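Local coordinates for beta-hexosaminidase LpqI (Mycobacterium tuberculosis H37Rv, PDB 6GFV), which cleaves terminal beta-1,4-linked N-acetylglucosamine from peptidoglycan fragments during recycling of the mycobacterial cell wall, at residues T199-L202 / D203-V206; L242-A245 / A246-L250. All coordinates share one frame; numbering follows the deposited sequence.

Contact 1 of 2, residues T199-L202 / D203-V206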
loop_
_atom_site.group_PDB
_atom_site.type_symbol
_atom_site.label_atom_id
_atom_site.label_comp_id
_atom_site.label_asym_id
_atom_site.label_seq_id
_atom_site.Cartn_x
_atom_site.Cartn_y
_atom_site.Cartn_z
ATOM N N THR A 199 19.726 -1.326 2.939
ATOM C CA THR A 199 19.550 -1.122 4.384
ATOM C C THR A 199 20.779 -1.562 5.207
ATOM O O THR A 199 21.675 -2.186 4.670
ATOM C CB THR A 199 18.330 -1.911 4.902
ATOM O OG1 THR A 199 18.596 -3.318 4.831
ATOM C CG2 THR A 199 17.078 -1.588 4.107
ATOM N N PRO A 200 20.811 -1.237 6.513
ATOM C CA PRO A 200 21.783 -1.867 7.423
ATOM C C PRO A 200 21.540 -3.369 7.509
ATOM O O PRO A 200 20.499 -3.808 7.053
ATOM C CB PRO A 200 21.510 -1.178 8.764
ATOM C CG PRO A 200 20.899 0.155 8.383
ATOM C CD PRO A 200 20.092 -0.121 7.158
ATOM N N PRO A 201 22.463 -4.150 8.098
ATOM C CA PRO A 201 22.248 -5.605 8.074
ATOM C C PRO A 201 20.986 -6.035 8.816
ATOM O O PRO A 201 20.513 -5.301 9.673
ATOM C CB PRO A 201 23.507 -6.158 8.766
ATOM C CG PRO A 201 24.501 -5.077 8.642
ATOM C CD PRO A 201 23.749 -3.806 8.729
ATOM N N LEU A 202 20.449 -7.203 8.477
ATOM C CA LEU A 202 19.231 -7.715 9.107
ATOM C C LEU A 202 19.260 -7.674 10.643
ATOM O O LEU A 202 18.280 -7.276 11.266
ATOM C CB LEU A 202 18.954 -9.144 8.636
ATOM C CG LEU A 202 17.693 -9.840 9.148
ATOM C CD1 LEU A 202 16.446 -8.996 8.963
ATOM C CD2 LEU A 202 17.508 -11.154 8.448
ATOM N N ASP A 203 20.386 -8.054 11.245
ATOM C CA ASP A 203 20.513 -8.070 12.704
ATOM C C ASP A 203 20.330 -6.695 13.314
ATOM O O ASP A 203 19.782 -6.564 14.406
ATOM C CB ASP A 203 21.870 -8.625 13.126
ATOM C CG ASP A 203 21.937 -10.128 13.031
ATOM O OD1 ASP A 203 20.925 -10.792 13.317
ATOM O OD2 ASP A 203 23.007 -10.647 12.662
ATOM N N ASP A 204 20.800 -5.669 12.614
ATOM C CA ASP A 204 20.612 -4.314 13.078
ATOM C C ASP A 204 19.135 -3.935 12.998
ATOM O O ASP A 204 18.612 -3.329 13.916
ATOM C CB ASP A 204 21.475 -3.343 12.276
ATOM C CG ASP A 204 22.922 -3.349 12.722
ATOM O OD1 ASP A 204 23.285 -4.182 13.582
ATOM O OD2 ASP A 204 23.705 -2.528 12.212
ATOM N N LEU A 205 18.472 -4.318 11.910
ATOM C CA LEU A 205 17.063 -3.987 11.708
ATOM C C LEU A 205 16.190 -4.585 12.793
ATOM O O LEU A 205 15.346 -3.901 13.342
ATOM C CB LEU A 205 16.579 -4.469 10.342
ATOM C CG LEU A 205 17.294 -3.929 9.103
ATOM C CD1 LEU A 205 16.609 -4.407 7.839
ATOM C CD2 LEU A 205 17.357 -2.411 9.145
ATOM N N VAL A 206 16.431 -5.859 13.112
ATOM C CA VAL A 206 15.627 -6.603 14.082
ATOM C C VAL A 206 15.576 -5.920 15.454
ATOM O O VAL A 206 14.562 -5.973 16.144
ATOM C CB VAL A 206 16.155 -8.050 14.259
ATOM C CG1 VAL A 206 15.488 -8.727 15.442
ATOM C CG2 VAL A 206 15.964 -8.863 12.989
#

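Contact 2 of 2, residues L242-A245 / A246-L250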
loop_
_atom_site.group_PDB
_atom_site.type_symbol
_atom_site.label_atom_id
_atom_site.label_comp_id
_atom_site.label_asym_id
_atom_site.label_seq_id
_atom_site.Cartn_x
_atom_site.Cartn_y
_atom_site.Cartn_z
ATOM N N LEU A 242 10.216 -7.369 -4.151
ATOM C CA LEU A 242 10.283 -8.429 -5.143
ATOM C C LEU A 242 10.905 -9.708 -4.565
ATOM O O LEU A 242 11.270 -10.621 -5.305
ATOM C CB LEU A 242 11.079 -7.964 -6.354
ATOM C CG LEU A 242 10.585 -6.701 -7.067
ATOM C CD1 LEU A 242 11.228 -6.639 -8.419
ATOM C CD2 LEU A 242 9.079 -6.691 -7.195
ATOM N N SER A 243 11.014 -9.756 -3.246
ATOM C CA SER A 243 11.735 -10.819 -2.556
ATOM C C SER A 243 10.816 -11.633 -1.645
ATOM O O SER A 243 10.303 -11.131 -0.658
ATOM C CB SER A 243 12.897 -10.217 -1.756
ATOM O OG SER A 243 13.377 -11.093 -0.751
ATOM N N LYS A 244 10.616 -12.894 -1.995
ATOM C CA LYS A 244 9.810 -13.811 -1.199
ATOM C C LYS A 244 10.365 -14.014 0.210
ATOM O O LYS A 244 9.607 -14.238 1.147
ATOM C CB LYS A 244 9.703 -15.161 -1.911
ATOM C CG LYS A 244 8.714 -16.117 -1.297
ATOM C CD LYS A 244 8.514 -17.322 -2.188
ATOM C CE LYS A 244 7.302 -18.097 -1.764
ATOM N NZ LYS A 244 7.197 -19.382 -2.497
ATOM N N ALA A 245 11.684 -13.951 0.357
ATOM C CA ALA A 245 12.304 -14.075 1.673
ATOM C C ALA A 245 11.858 -12.932 2.586
ATOM O O ALA A 245 11.532 -13.163 3.742
ATOM C CB ALA A 245 13.828 -14.111 1.553
ATOM N N ALA A 246 11.819 -11.706 2.062
ATOM C CA ALA A 246 11.362 -10.559 2.849
ATOM C C ALA A 246 9.867 -10.642 3.203
ATOM O O ALA A 246 9.486 -10.426 4.339
ATOM C CB ALA A 246 11.669 -9.231 2.106
ATOM N N VAL A 247 9.014 -10.944 2.237
ATOM C CA VAL A 247 7.586 -11.072 2.540
ATOM C C VAL A 247 7.367 -12.237 3.519
ATOM O O VAL A 247 6.636 -12.091 4.479
ATOM C CB VAL A 247 6.755 -11.257 1.272
ATOM C CG1 VAL A 247 5.298 -11.432 1.605
ATOM C CG2 VAL A 247 6.935 -10.047 0.357
ATOM N N ASN A 248 8.049 -13.365 3.318
ATOM C CA ASN A 248 7.919 -14.498 4.262
ATOM C C ASN A 248 8.288 -14.138 5.713
ATOM O O ASN A 248 7.656 -14.623 6.632
ATOM C CB ASN A 248 8.755 -15.700 3.781
ATOM C CG ASN A 248 8.011 -16.557 2.762
ATOM O OD1 ASN A 248 6.862 -16.304 2.457
ATOM N ND2 ASN A 248 8.673 -17.558 2.228
ATOM N N LEU A 249 9.293 -13.289 5.926
ATOM C CA LEU A 249 9.603 -12.802 7.275
ATOM C C LEU A 249 8.424 -12.057 7.905
ATOM O O LEU A 249 8.109 -12.238 9.085
ATOM C CB LEU A 249 10.819 -11.877 7.261
ATOM C CG LEU A 249 11.255 -11.267 8.606
ATOM C CD1 LEU A 249 11.624 -12.356 9.616
ATOM C CD2 LEU A 249 12.419 -10.285 8.423
ATOM N N LEU A 250 7.795 -11.207 7.105
ATOM C CA LEU A 250 6.606 -10.475 7.523
ATOM C C LEU A 250 5.473 -11.437 7.861
ATOM O O LEU A 250 4.829 -11.291 8.901
ATOM C CB LEU A 250 6.169 -9.486 6.438
ATOM C CG LEU A 250 4.861 -8.710 6.691
ATOM C CD1 LEU A 250 4.877 -7.921 8.002
ATOM C CD2 LEU A 250 4.545 -7.801 5.531
HETATM O O HOH W 1 7.099 -20.238 0.708
#

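Contact 1 of 2, residues T199-L202 / D203-V206
The carboxylate of Asp-204 turns one face to the ring of Pro-201, whose CD lies off that face, below the OD2 side, 3.7 Å from OD2 of Asp-204; the two side chains run side by side in the same direction. The Pro-200 ring offers a face too: CD2 of Leu-205 sits over it, 4.1 Å from CD of Pro-200. From the same side, but further round, CB of Asp-204 approaches CB of Pro-200. Leu-205 has CG beside its own backbone N (chi1 -59°), which lays the branch back over the carbonyl oxygens of Pro-200 and Pro-201, with CG 3.5 Å from O of Pro-201.

Pro-201 is the N-cap residue; its side chain has no acceptor, and its carbonyl takes the first helical bond, from Leu-205 N at 3.2 Å. Asp-204 N adds a weak bond to the same oxygen. One residue on, Val-206 N binds Leu-202 O, and CG2 of Val-206 packs against CD1 of Leu-202.

Thr-199 OG1 donates to Pro-200 O at 3.0 Å. The chain thus leads from strand 197-198 of the family 3 TIM-barrel-type domain into helix 202-206, alongside the loop that leaves strand 223-230, where Leu-205 meets Val-231 and backbone bonds join Thr-199 to Gln-230 and Leu-202 to Pro-232.

Contact 2 of 2, residues L242-A245 / A246-L250
Lys-244 and Asn-248, one helical turn apart, meet flank to face: the aliphatic CG of Lys-244 lies over one face of the Asn-248 amide, 3.8 Å from ND2. The carbonyl oxygen of Lys-244, which takes the helical bond from Asn-248 N, lies on that same face, 3.2 Å from the amide carbon CG of Asn-248. The torsions of Asn-248, chi1 -84° and chi2 -4°, turn the amide flat against its partner in this way. Beyond CG the lysine chain is extended, and its NZ reaches a water that also accepts from ND2 of Asn-248; both water bonds are weak, the first at 3.3 Å from NZ of Lys-244.

Ser-243 is oriented quite differently. Its OG stands beside the carbonyl carbon and faces into the first turn, where it accepts from Ala-246 N at 3.3 Å with an N-H...O angle of 162°. This is a serine N-cap, and it opens helix 244-252, the connecting helix of the beta-alpha-beta unit formed with parallel strands 223-230 and 265-267 in the TIM-barrel-type domain. The following strand leads to Asp-268, the probable nucleophile, although the side chain of Val-247 remains about 11 Å from it.

Ser-243 O completes the turn by accepting from Val-247 N at 3.2 Å, and CG2 of Val-247 lies 3.7 Å from that oxygen. The methyl of Ala-246 comes within 3.8 Å of OG of Ser-243 and also touches Leu-234 and Ala-240, while Ser-243 itself rests on Thr-235. Two residues along, Leu-249 N bonds to Ala-245 O.

Followed from the N terminus, the chain first makes contact 1, the loop after strand 197-198 and the first turn of helix 202-206. It then passes through helix 211-216 and strand 223-230 before contact 2 opens helix 244-252. The contacts are in series: each closes only a helical turn, and they neither nest nor cross. Their centres are about 15 Å apart, yet CD1 of Leu-202 touches CD2 of Leu-249 at 4.3 Å. The short helix after strand 197-198 is thereby brought against the helix that connects strands 223-230 and 265-267, within the TIM-barrel-type domain of this glycoside hydrolase family 3 enzyme.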